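Local coordinates for protein D-glucosaminate-6-phosphate ammonia lyase (Salmonella typhimurium, PDB 7LCE) that carries pyridoxal phosphate covalently held on a lysine and belongs to the selenocysteine synthase-like branch of the aminotransferase-fold proteins, at residues A[13-18]-A[354-359]; A[19-24]-A[328-333]; A[111-114]-A[119-122]; A[278-283]-A[300-305]. All blocks are in the same frame, centred on the assembly; numbering follows the deposited sequence.

How the contacts relate
Starting at the N terminus, strand 13-17 enters contact 1, whose partner is helix 352-365, so this contact closes a loop spanning almost the whole chain. Contact 2 nests within it, bringing the 19-24 loop back to strand 327-331. That strand is the parallel neighbour of strand 13-17, and the backbone bond from Ala17 N to Tyr330 O joins the two contacts. Contacts 3 and 4 nest inside contact 2, one after the other, and none of the loops cross. Contact 3 lies apart, in the domain of the seven-stranded sheet; contact 4 packs helix 270-282 on strand 300-306 and touches contact 1 through Val357.

Contact 1 (A[13-18]-A[354-359]); sequences KVINAC and ALIVAR
No ring or other flat group lies where Ile15 meets Leu355 and Ile356; the amide of Asn16, the flat group nearby, is on the opposite face of the strand. There its OD1 accepts a bond from Cys18 N (3.0 Å), almost in line with the C=O, forming an Asx turn, while ND2 reaches Gly19 O. With both ends of the amide used, its rotation is fixed and the chain turns at Asn16 to Cys18.

On the helix side the contact is wholly aliphatic. Ile15 divides its two branches: chi1 of -58° sets CG2 anti to the backbone N, where it meets Ile356 CD1 at 3.8 Å, and sends the other arm to Leu355, with CD1 3.8 Å from Leu355 CB. The Ile15 and Ile356 side chains run antiparallel, side by side, whereas Leu355 is crossed nearly at a right angle. The 354-359 segment of helix 352-365 runs at 100° to strand 13-17, covering one face of its two-stranded parallel sheet with strand 327-331. Such an N-terminal strand joined to the C-terminal part is familiar in the aminotransferase fold. Branching at CB suits Ile15 to the extended backbone and sends two arms of different length to two helix residues. At the margin, Lys13 lays its CE against Leu355 CD1 (4.1 Å), then bends at its last torsion, placing NZ in a long, weak ion pair with Glu352.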
loop_
_atom_site.group_PDB
_atom_site.type_symbol
_atom_site.label_atom_id
_atom_site.label_comp_id
_atom_site.label_asym_id
_atom_site.label_seq_id
_atom_site.Cartn_x
_atom_site.Cartn_y
_atom_site.Cartn_z
ATOM N N LYS A 13 45.528 -36.981 -14.889
ATOM C CA LYS A 13 44.778 -38.227 -14.926
ATOM C C LYS A 13 44.194 -38.493 -13.546
ATOM O O LYS A 13 44.916 -38.476 -12.543
ATOM C CB LYS A 13 45.678 -39.381 -15.362
ATOM C CG LYS A 13 45.022 -40.746 -15.279
ATOM C CD LYS A 13 45.946 -41.842 -15.782
ATOM C CE LYS A 13 45.298 -43.206 -15.615
ATOM N NZ LYS A 13 44.011 -43.286 -16.363
ATOM N N VAL A 14 42.889 -38.738 -13.488
ATOM C CA VAL A 14 42.170 -38.887 -12.227
ATOM C C VAL A 14 41.780 -40.346 -12.046
ATOM O O VAL A 14 41.270 -40.981 -12.978
ATOM C CB VAL A 14 40.930 -37.978 -12.177
ATOM C CG1 VAL A 14 40.187 -38.170 -10.868
ATOM C CG2 VAL A 14 41.330 -36.524 -12.366
ATOM N N ILE A 15 42.015 -40.873 -10.847
ATOM C CA ILE A 15 41.564 -42.202 -10.457
ATOM C C ILE A 15 40.555 -42.027 -9.333
ATOM O O ILE A 15 40.901 -41.534 -8.252
ATOM C CB ILE A 15 42.726 -43.099 -10.009
ATOM C CG1 ILE A 15 43.769 -43.222 -11.117
ATOM C CG2 ILE A 15 42.210 -44.475 -9.610
ATOM C CD1 ILE A 15 44.901 -44.164 -10.774
ATOM N N ASN A 16 39.318 -42.441 -9.579
ATOM C CA ASN A 16 38.222 -42.222 -8.648
ATOM C C ASN A 16 38.012 -43.476 -7.815
ATOM O O ASN A 16 37.693 -44.540 -8.355
ATOM C CB ASN A 16 36.938 -41.856 -9.390
ATOM C CG ASN A 16 35.841 -41.382 -8.458
ATOM O OD1 ASN A 16 35.844 -41.685 -7.263
ATOM N ND2 ASN A 16 34.887 -40.636 -9.005
ATOM N N ALA A 17 38.155 -43.337 -6.498
ATOM C CA ALA A 17 37.897 -44.430 -5.572
ATOM C C ALA A 17 37.001 -43.991 -4.422
ATOM O O ALA A 17 36.871 -44.729 -3.438
ATOM C CB ALA A 17 39.210 -45.003 -5.029
ATOM N N CYS A 18 36.387 -42.813 -4.518
ATOM C CA CYS A 18 35.468 -42.317 -3.501
ATOM C C CYS A 18 34.010 -42.599 -3.844
ATOM O O CYS A 18 33.251 -43.060 -2.987
ATOM C CB CYS A 18 35.681 -40.813 -3.295
ATOM S SG CYS A 18 34.864 -40.137 -1.831
ATOM N N ALA A 354 46.313 -51.101 -9.729
ATOM C CA ALA A 354 47.757 -51.263 -9.620
ATOM C C ALA A 354 48.448 -49.917 -9.457
ATOM O O ALA A 354 49.464 -49.818 -8.761
ATOM C CB ALA A 354 48.299 -51.995 -10.846
ATOM N N LEU A 355 47.911 -48.873 -10.093
ATOM C CA LEU A 355 48.511 -47.549 -9.986
ATOM C C LEU A 355 48.385 -46.994 -8.571
ATOM O O LEU A 355 49.305 -46.334 -8.074
ATOM C CB LEU A 355 47.855 -46.605 -10.993
ATOM C CG LEU A 355 48.011 -47.016 -12.458
ATOM C CD1 LEU A 355 47.218 -46.094 -13.370
ATOM C CD2 LEU A 355 49.481 -47.029 -12.845
ATOM N N ILE A 356 47.258 -47.264 -7.902
ATOM C CA ILE A 356 47.062 -46.763 -6.544
ATOM C C ILE A 356 48.074 -47.386 -5.592
ATOM O O ILE A 356 48.623 -46.706 -4.715
ATOM C CB ILE A 356 45.616 -47.012 -6.077
ATOM C CG1 ILE A 356 44.625 -46.291 -6.991
ATOM C CG2 ILE A 356 45.432 -46.553 -4.642
ATOM C CD1 ILE A 356 43.178 -46.480 -6.588
ATOM N N VAL A 357 48.343 -48.685 -5.750
ATOM C CA VAL A 357 49.333 -49.337 -4.899
ATOM C C VAL A 357 50.718 -48.761 -5.160
ATOM O O VAL A 357 51.516 -48.581 -4.232
ATOM C CB VAL A 357 49.303 -50.861 -5.117
ATOM C CG1 VAL A 357 50.214 -51.552 -4.122
ATOM C CG2 VAL A 357 47.883 -51.388 -4.994
ATOM N N ALA A 358 51.024 -48.455 -6.423
ATOM C CA ALA A 358 52.321 -47.875 -6.750
ATOM C C ALA A 358 52.486 -46.498 -6.117
ATOM O O ALA A 358 53.550 -46.183 -5.571
ATOM C CB ALA A 358 52.494 -47.794 -8.266
ATOM N N ARG A 359 51.447 -45.662 -6.181
ATOM C CA ARG A 359 51.533 -44.351 -5.547
ATOM C C ARG A 359 51.643 -44.487 -4.034
ATOM O O ARG A 359 52.376 -43.731 -3.388
ATOM C CB ARG A 359 50.320 -43.501 -5.916
ATOM C CG ARG A 359 50.322 -42.113 -5.290
ATOM C CD ARG A 359 51.333 -41.210 -5.986
ATOM N NE ARG A 359 51.387 -39.873 -5.404
ATOM C CZ ARG A 359 52.379 -39.426 -4.648
ATOM N NH1 ARG A 359 53.436 -40.175 -4.384
ATOM N NH2 ARG A 359 52.316 -38.193 -4.156
#

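Contact 2 (A[19-24]-A[328-333])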
loop_
_atom_site.group_PDB
_atom_site.type_symbol
_atom_site.label_atom_id
_atom_site.label_comp_id
_atom_site.label_asym_id
_atom_site.label_seq_id
_atom_site.Cartn_x
_atom_site.Cartn_y
_atom_site.Cartn_z
ATOM N N GLY A 19 33.608 -42.346 -5.080
ATOM C CA GLY A 19 32.236 -42.547 -5.496
ATOM C C GLY A 19 31.868 -41.584 -6.609
ATOM O O GLY A 19 32.725 -40.953 -7.219
ATOM N N LYS A 20 30.561 -41.481 -6.855
ATOM C CA LYS A 20 30.035 -40.638 -7.931
ATOM C C LYS A 20 29.997 -39.195 -7.434
ATOM O O LYS A 20 28.978 -38.681 -6.963
ATOM C CB LYS A 20 28.663 -41.131 -8.376
ATOM C CG LYS A 20 28.574 -42.651 -8.510
ATOM C CD LYS A 20 29.089 -43.151 -9.855
ATOM C CE LYS A 20 28.039 -43.035 -10.941
ATOM N NZ LYS A 20 26.847 -43.877 -10.642
ATOM N N MET A 21 31.142 -38.530 -7.553
ATOM C CA MET A 21 31.352 -37.191 -7.016
ATOM C C MET A 21 31.217 -36.139 -8.108
ATOM O O MET A 21 31.799 -36.280 -9.189
ATOM C CB MET A 21 32.730 -37.104 -6.362
ATOM C CG MET A 21 32.856 -37.974 -5.127
ATOM S SD MET A 21 34.424 -37.778 -4.264
ATOM C CE MET A 21 35.343 -36.748 -5.397
ATOM N N THR A 22 30.465 -35.076 -7.813
ATOM C CA THR A 22 30.252 -34.025 -8.804
ATOM C C THR A 22 31.540 -33.282 -9.142
ATOM O O THR A 22 31.664 -32.743 -10.247
ATOM C CB THR A 22 29.189 -33.041 -8.311
ATOM O OG1 THR A 22 29.663 -32.372 -7.136
ATOM C CG2 THR A 22 27.891 -33.772 -7.989
ATOM N N ILE A 23 32.511 -33.246 -8.223
ATOM C CA ILE A 23 33.753 -32.522 -8.496
ATOM C C ILE A 23 34.678 -33.275 -9.438
ATOM O O ILE A 23 35.698 -32.720 -9.866
ATOM C CB ILE A 23 34.528 -32.193 -7.204
ATOM C CG1 ILE A 23 35.241 -33.433 -6.675
ATOM C CG2 ILE A 23 33.592 -31.640 -6.148
ATOM C CD1 ILE A 23 36.113 -33.161 -5.474
ATOM N N LEU A 24 34.359 -34.526 -9.768
ATOM C CA LEU A 24 35.165 -35.328 -10.679
ATOM C C LEU A 24 34.436 -35.661 -11.973
ATOM O O LEU A 24 34.915 -36.499 -12.746
ATOM C CB LEU A 24 35.613 -36.619 -9.994
ATOM C CG LEU A 24 36.577 -36.457 -8.824
ATOM C CD1 LEU A 24 37.165 -37.803 -8.444
ATOM C CD2 LEU A 24 37.672 -35.463 -9.179
ATOM N N ALA A 328 46.086 -37.940 -9.875
ATOM C CA ALA A 328 45.166 -37.552 -8.808
ATOM C C ALA A 328 44.320 -38.754 -8.401
ATOM O O ALA A 328 43.465 -39.206 -9.169
ATOM C CB ALA A 328 44.285 -36.395 -9.265
ATOM N N ILE A 329 44.549 -39.266 -7.194
ATOM C CA ILE A 329 43.830 -40.425 -6.670
ATOM C C ILE A 329 42.914 -39.957 -5.546
ATOM O O ILE A 329 43.385 -39.471 -4.510
ATOM C CB ILE A 329 44.790 -41.518 -6.179
ATOM C CG1 ILE A 329 45.634 -42.051 -7.340
ATOM C CG2 ILE A 329 44.018 -42.643 -5.513
ATOM C CD1 ILE A 329 46.879 -42.779 -6.899
ATOM N N TYR A 330 41.606 -40.105 -5.753
ATOM C CA TYR A 330 40.593 -39.663 -4.799
ATOM C C TYR A 330 40.029 -40.883 -4.077
ATOM O O TYR A 330 39.322 -41.698 -4.680
ATOM C CB TYR A 330 39.489 -38.881 -5.508
ATOM C CG TYR A 330 39.914 -37.506 -5.977
ATOM C CD1 TYR A 330 40.579 -37.337 -7.184
ATOM C CD2 TYR A 330 39.646 -36.378 -5.213
ATOM C CE1 TYR A 330 40.969 -36.082 -7.615
ATOM C CE2 TYR A 330 40.031 -35.119 -5.636
ATOM C CZ TYR A 330 40.693 -34.975 -6.837
ATOM O OH TYR A 330 41.078 -33.722 -7.264
ATOM N N ALA A 331 40.341 -41.006 -2.792
ATOM C CA ALA A 331 39.819 -42.076 -1.953
ATOM C C ALA A 331 38.723 -41.554 -1.029
ATOM O O ALA A 331 38.473 -40.351 -0.932
ATOM C CB ALA A 331 40.947 -42.708 -1.135
ATOM N N ARG A 332 38.066 -42.485 -0.335
ATOM C CA ARG A 332 37.042 -42.117 0.634
ATOM C C ARG A 332 37.720 -41.613 1.901
ATOM O O ARG A 332 38.478 -42.349 2.544
ATOM C CB ARG A 332 36.138 -43.309 0.944
ATOM C CG ARG A 332 35.155 -43.666 -0.158
ATOM C CD ARG A 332 34.330 -44.894 0.211
ATOM N NE ARG A 332 33.450 -44.670 1.352
ATOM C CZ ARG A 332 32.204 -44.228 1.263
ATOM N NH1 ARG A 332 31.655 -43.940 0.093
ATOM N NH2 ARG A 332 31.488 -44.074 2.373
ATOM N N LYS A 333 37.445 -40.361 2.260
ATOM C CA LYS A 333 38.059 -39.710 3.408
ATOM C C LYS A 333 37.069 -39.510 4.552
ATOM O O LYS A 333 37.227 -38.592 5.360
ATOM C CB LYS A 333 38.687 -38.381 2.995
ATOM C CG LYS A 333 37.836 -37.547 2.059
ATOM C CD LYS A 333 38.608 -36.333 1.574
ATOM C CE LYS A 333 38.999 -35.438 2.741
ATOM N NZ LYS A 333 39.827 -34.277 2.314
#
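Leu24 lies over one face of the Tyr330 ring in a CH-pi contact. Its CD2 is 3.9 Å from the ring centroid and 19° off the normal, displaced toward the rim near CE1. The second methyl, CD1, covers the inner end of the same face, 3.7 Å from Tyr330 CD1. A forked leucine suits this place, since its two methyls span the ring from CG to CZ. Tyr330 has CG anti to its carbonyl carbon (chi1 -72°) and the ring turned steeply at chi2 84°, which offers a broad face to the turn.

Looser apolar contacts come in obliquely: Met21 CE lies 4.3 Å from Tyr330 CD2, and Ile23 CD1 lies 4.4 Å from Tyr330 CE2. The turn from Met21 into the 3-10 segment 22-24, with its bond from Leu24 N to Met21 O, brings all three to the ring.

Polar contacts lie beyond the pair. Tyr330 OH hydrogen-bonds Glu46 of the second subunit, while Lys20 NZ bonds the backbone O of the pyridoxal phosphate-bearing Lys213 and also Asn216. The chemistry suits a ring used twice: its face joins strand 327-331 to the loop through apolar and CH-pi contacts, and its hydroxyl joins the subunit to its partner.

Contact 3 (A[111-114]-A[119-122]); sequences GHNV and PVTS
Asn113 crosses Thr121 at about a right angle, its amide lying against the CG2 methyl: Asn113 OD1 lies 3.2 Å from Thr121 CG2. Asn113 has CG anti to its backbone N (chi1 -167°), which swings the amide toward the helix. The same OD1 lies 3.9 Å from Val120 CG1. No polar group of 119-122 bonds this amide; its ND2 is instead held by Glu133 of the next strand.

The polar link between the segments is backbone: Val120 N donates to Val114 O at 3.2 Å, nearly straight at 173°. Val120 CG1 folds over the acceptor, 3.5 Å from Val114 O and 3.7 Å from Val114 N, probably helping to shield it from solvent. This pins down the connection from strand 105-109 to helix 120-126 in a beta-alpha-beta crossover that leads to strand 130-134, its parallel neighbour. Pro119, lacking an N-H, fits just ahead of the helix, and its carbonyl O receives Ser122 N at 3.0 Å. The compact side chains of Val120 and Thr121 are consistent with the loop's close approach. At the subunit interface, Asn113 O receives a hydrogen bond from Ser137 of the third subunit, and Val114 packs on it.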
loop_
_atom_site.group_PDB
_atom_site.type_symbol
_atom_site.label_atom_id
_atom_site.label_comp_id
_atom_site.label_asym_id
_atom_site.label_seq_id
_atom_site.Cartn_x
_atom_site.Cartn_y
_atom_site.Cartn_z
ATOM N N GLY A 111 13.486 -30.425 7.495
ATOM C CA GLY A 111 14.580 -31.377 7.498
ATOM C C GLY A 111 15.019 -31.830 6.122
ATOM O O GLY A 111 16.067 -32.472 6.008
ATOM N N HIS A 112 14.242 -31.524 5.082
ATOM C CA HIS A 112 14.595 -31.884 3.717
ATOM C C HIS A 112 15.177 -30.729 2.915
ATOM O O HIS A 112 15.603 -30.941 1.775
ATOM C CB HIS A 112 13.370 -32.441 2.986
ATOM C CG HIS A 112 12.975 -33.809 3.439
ATOM N ND1 HIS A 112 11.976 -34.536 2.830
ATOM C CD2 HIS A 112 13.449 -34.586 4.441
ATOM C CE1 HIS A 112 11.852 -35.703 3.436
ATOM N NE2 HIS A 112 12.733 -35.758 4.418
ATOM N N ASN A 113 15.211 -29.520 3.475
ATOM C CA ASN A 113 15.816 -28.394 2.777
ATOM C C ASN A 113 17.329 -28.554 2.818
ATOM O O ASN A 113 17.986 -28.078 3.750
ATOM C CB ASN A 113 15.391 -27.069 3.411
ATOM C CG ASN A 113 15.734 -25.875 2.548
ATOM O OD1 ASN A 113 16.672 -25.916 1.753
ATOM N ND2 ASN A 113 14.972 -24.799 2.703
ATOM N N VAL A 114 17.890 -29.211 1.804
ATOM C CA VAL A 114 19.277 -29.648 1.841
ATOM C C VAL A 114 20.081 -28.951 0.752
ATOM O O VAL A 114 19.544 -28.447 -0.238
ATOM C CB VAL A 114 19.391 -31.176 1.696
ATOM C CG1 VAL A 114 18.763 -31.865 2.896
ATOM C CG2 VAL A 114 18.728 -31.629 0.403
ATOM N N PRO A 119 21.692 -25.236 -3.282
ATOM C CA PRO A 119 20.476 -25.480 -2.501
ATOM C C PRO A 119 19.328 -25.946 -3.383
ATOM O O PRO A 119 19.122 -25.439 -4.489
ATOM C CB PRO A 119 20.176 -24.113 -1.871
ATOM C CG PRO A 119 21.480 -23.377 -1.922
ATOM C CD PRO A 119 22.124 -23.830 -3.196
ATOM N N VAL A 120 18.577 -26.930 -2.879
ATOM C CA VAL A 120 17.382 -27.397 -3.572
ATOM C C VAL A 120 16.368 -26.272 -3.720
ATOM O O VAL A 120 15.491 -26.335 -4.589
ATOM C CB VAL A 120 16.778 -28.609 -2.831
ATOM C CG1 VAL A 120 16.312 -28.204 -1.440
ATOM C CG2 VAL A 120 15.650 -29.244 -3.636
ATOM N N THR A 121 16.475 -25.229 -2.891
ATOM C CA THR A 121 15.594 -24.074 -3.020
ATOM C C THR A 121 15.806 -23.354 -4.345
ATOM O O THR A 121 14.852 -22.813 -4.916
ATOM C CB THR A 121 15.825 -23.100 -1.864
ATOM O OG1 THR A 121 17.029 -22.358 -2.099
ATOM C CG2 THR A 121 15.964 -23.854 -0.556
ATOM N N SER A 122 17.045 -23.330 -4.846
ATOM C CA SER A 122 17.320 -22.639 -6.102
ATOM C C SER A 122 16.571 -23.283 -7.260
ATOM O O SER A 122 15.983 -22.585 -8.093
ATOM C CB SER A 122 18.822 -22.619 -6.377
ATOM O OG SER A 122 19.484 -21.726 -5.502
#

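Contact 4 (A[278-283]-A[300-305])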
loop_
_atom_site.group_PDB
_atom_site.type_symbol
_atom_site.label_atom_id
_atom_site.label_comp_id
_atom_site.label_asym_id
_atom_site.label_seq_id
_atom_site.Cartn_x
_atom_site.Cartn_y
_atom_site.Cartn_z
ATOM N N GLU A 278 46.302 -57.344 -0.019
ATOM C CA GLU A 278 47.570 -57.901 0.440
ATOM C C GLU A 278 48.747 -57.043 -0.005
ATOM O O GLU A 278 49.722 -56.883 0.739
ATOM C CB GLU A 278 47.726 -59.341 -0.050
ATOM C CG GLU A 278 46.790 -60.323 0.640
ATOM C CD GLU A 278 46.919 -61.737 0.108
ATOM O OE1 GLU A 278 48.063 -62.177 -0.143
ATOM O OE2 GLU A 278 45.880 -62.414 -0.047
ATOM N N ALA A 279 48.676 -56.483 -1.215
ATOM C CA ALA A 279 49.787 -55.686 -1.727
ATOM C C ALA A 279 50.006 -54.435 -0.887
ATOM O O ALA A 279 51.150 -54.061 -0.605
ATOM C CB ALA A 279 49.534 -55.315 -3.187
ATOM N N ILE A 280 48.921 -53.775 -0.480
ATOM C CA ILE A 280 49.047 -52.595 0.368
ATOM C C ILE A 280 49.581 -52.978 1.745
ATOM O O ILE A 280 50.359 -52.231 2.353
ATOM C CB ILE A 280 47.698 -51.856 0.458
ATOM C CG1 ILE A 280 47.218 -51.453 -0.939
ATOM C CG2 ILE A 280 47.808 -50.631 1.354
ATOM C CD1 ILE A 280 45.793 -50.941 -0.974
ATOM N N SER A 281 49.184 -54.147 2.257
ATOM C CA SER A 281 49.647 -54.575 3.574
ATOM C C SER A 281 51.142 -54.870 3.585
ATOM O O SER A 281 51.781 -54.785 4.640
ATOM C CB SER A 281 48.859 -55.801 4.029
ATOM O OG SER A 281 47.467 -55.544 3.989
ATOM N N ALA A 282 51.709 -55.241 2.434
ATOM C CA ALA A 282 53.151 -55.446 2.347
ATOM C C ALA A 282 53.919 -54.147 2.560
ATOM O O ALA A 282 55.068 -54.176 3.018
ATOM C CB ALA A 282 53.516 -56.060 0.997
ATOM N N ILE A 283 53.308 -53.010 2.229
ATOM C CA ILE A 283 53.938 -51.710 2.432
ATOM C C ILE A 283 54.024 -51.405 3.922
ATOM O O ILE A 283 53.047 -51.570 4.665
ATOM C CB ILE A 283 53.159 -50.616 1.684
ATOM C CG1 ILE A 283 53.174 -50.875 0.178
ATOM C CG2 ILE A 283 53.733 -49.244 1.983
ATOM C CD1 ILE A 283 51.955 -50.342 -0.536
ATOM N N TRP A 300 31.645 -54.099 -1.691
ATOM C CA TRP A 300 32.880 -54.389 -0.979
ATOM C C TRP A 300 33.876 -53.262 -1.220
ATOM O O TRP A 300 33.969 -52.733 -2.333
ATOM C CB TRP A 300 33.465 -55.720 -1.451
ATOM C CG TRP A 300 32.485 -56.848 -1.347
ATOM C CD1 TRP A 300 31.599 -57.250 -2.305
ATOM C CD2 TRP A 300 32.285 -57.717 -0.227
ATOM N NE1 TRP A 300 30.858 -58.313 -1.850
ATOM C CE2 TRP A 300 31.261 -58.621 -0.578
ATOM C CE3 TRP A 300 32.871 -57.819 1.038
ATOM C CZ2 TRP A 300 30.813 -59.614 0.290
ATOM C CZ3 TRP A 300 32.426 -58.807 1.897
ATOM C CH2 TRP A 300 31.407 -59.691 1.520
ATOM N N ARG A 301 34.616 -52.890 -0.176
ATOM C CA ARG A 301 35.574 -51.796 -0.259
ATOM C C ARG A 301 36.868 -52.199 0.432
ATOM O O ARG A 301 36.872 -53.055 1.320
ATOM C CB ARG A 301 35.031 -50.512 0.388
ATOM C CG ARG A 301 33.777 -49.952 -0.261
ATOM C CD ARG A 301 33.281 -48.712 0.472
ATOM N NE ARG A 301 32.090 -48.142 -0.149
ATOM C CZ ARG A 301 30.848 -48.371 0.257
ATOM N NH1 ARG A 301 30.590 -49.167 1.281
ATOM N NH2 ARG A 301 29.839 -47.783 -0.380
ATOM N N ILE A 302 37.966 -51.569 0.018
ATOM C CA ILE A 302 39.292 -51.847 0.564
ATOM C C ILE A 302 39.589 -50.775 1.604
ATOM O O ILE A 302 39.958 -49.646 1.269
ATOM C CB ILE A 302 40.375 -51.893 -0.518
ATOM C CG1 ILE A 302 40.060 -52.962 -1.566
ATOM C CG2 ILE A 302 41.742 -52.148 0.104
ATOM C CD1 ILE A 302 40.939 -52.868 -2.794
ATOM N N ARG A 303 39.423 -51.134 2.871
ATOM C CA ARG A 303 39.734 -50.235 3.971
ATOM C C ARG A 303 41.234 -50.258 4.233
ATOM O O ARG A 303 41.815 -51.321 4.468
ATOM C CB ARG A 303 38.956 -50.649 5.218
ATOM C CG ARG A 303 39.221 -49.800 6.440
ATOM C CD ARG A 303 38.350 -50.252 7.599
ATOM N NE ARG A 303 38.627 -51.630 7.987
ATOM C CZ ARG A 303 37.863 -52.344 8.801
ATOM N NH1 ARG A 303 36.763 -51.839 9.336
ATOM N NH2 ARG A 303 38.212 -53.594 9.089
ATOM N N VAL A 304 41.857 -49.082 4.202
ATOM C CA VAL A 304 43.300 -48.946 4.371
ATOM C C VAL A 304 43.545 -48.180 5.660
ATOM O O VAL A 304 43.092 -47.037 5.809
ATOM C CB VAL A 304 43.951 -48.227 3.178
ATOM C CG1 VAL A 304 45.460 -48.183 3.348
ATOM C CG2 VAL A 304 43.578 -48.916 1.877
ATOM N N ARG A 305 44.264 -48.806 6.586
ATOM C CA ARG A 305 44.591 -48.206 7.870
ATOM C C ARG A 305 46.066 -47.832 7.883
ATOM O O ARG A 305 46.919 -48.634 7.487
ATOM C CB ARG A 305 44.264 -49.173 9.012
ATOM C CG ARG A 305 44.471 -48.612 10.408
ATOM C CD ARG A 305 43.865 -49.528 11.467
ATOM N NE ARG A 305 42.422 -49.684 11.312
ATOM C CZ ARG A 305 41.832 -50.736 10.758
ATOM N NH1 ARG A 305 42.534 -51.756 10.290
ATOM N NH2 ARG A 305 40.506 -50.765 10.668
#
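Ile280 and Val304 meet because their first torsions spread the methyls toward one another. In Ile280, chi1 of -58° puts CG2 anti to the backbone N, and chi2 of 170° stretches the other arm out to CD1. Val304, with chi1 -176°, has CG1 anti to its backbone N and CG2 anti to the carbonyl carbon. The methyls therefore pair branch to branch: Ile280 CG2 lies 3.9 Å from Val304 CG1, and Ile280 CD1 lies 4.1 Å from Val304 CG2, the two side chains crossing nearly perpendicular.

CD1 of Ile280 also comes within 4.4 Å of Ile302 CG2, two residues earlier in the strand. Ile302 points to the helix; Val304 meets Ile280 through CG1 and CG2. Arg301, Arg303 and Arg305 go to the other, more exposed face. There Arg303 forms a salt bridge with Asp289 and Arg301 with Asp293. In the strand, Ile302 and Val304, branched at CB, suit an extended backbone; Ile280 gives the helix two apolar arms for the buried layer.

Ile280 lies near the C-terminal end of helix 270-282, where Ile283 N bonds Ile280 O at 3.1 Å. Next to it, Ser281 OG bonds Ala277 O and, across to the sheet, Ala288 N.

Strand 300-306 is the middle of three antiparallel strands, between 286-292 and 340-343. Helix 270-282 lies on one face of this sheet, and Ile280 also touches Leu286 and Ala288 of strand 286-292 as well as Val357 and Leu360 of helix 352-365, which packs alongside.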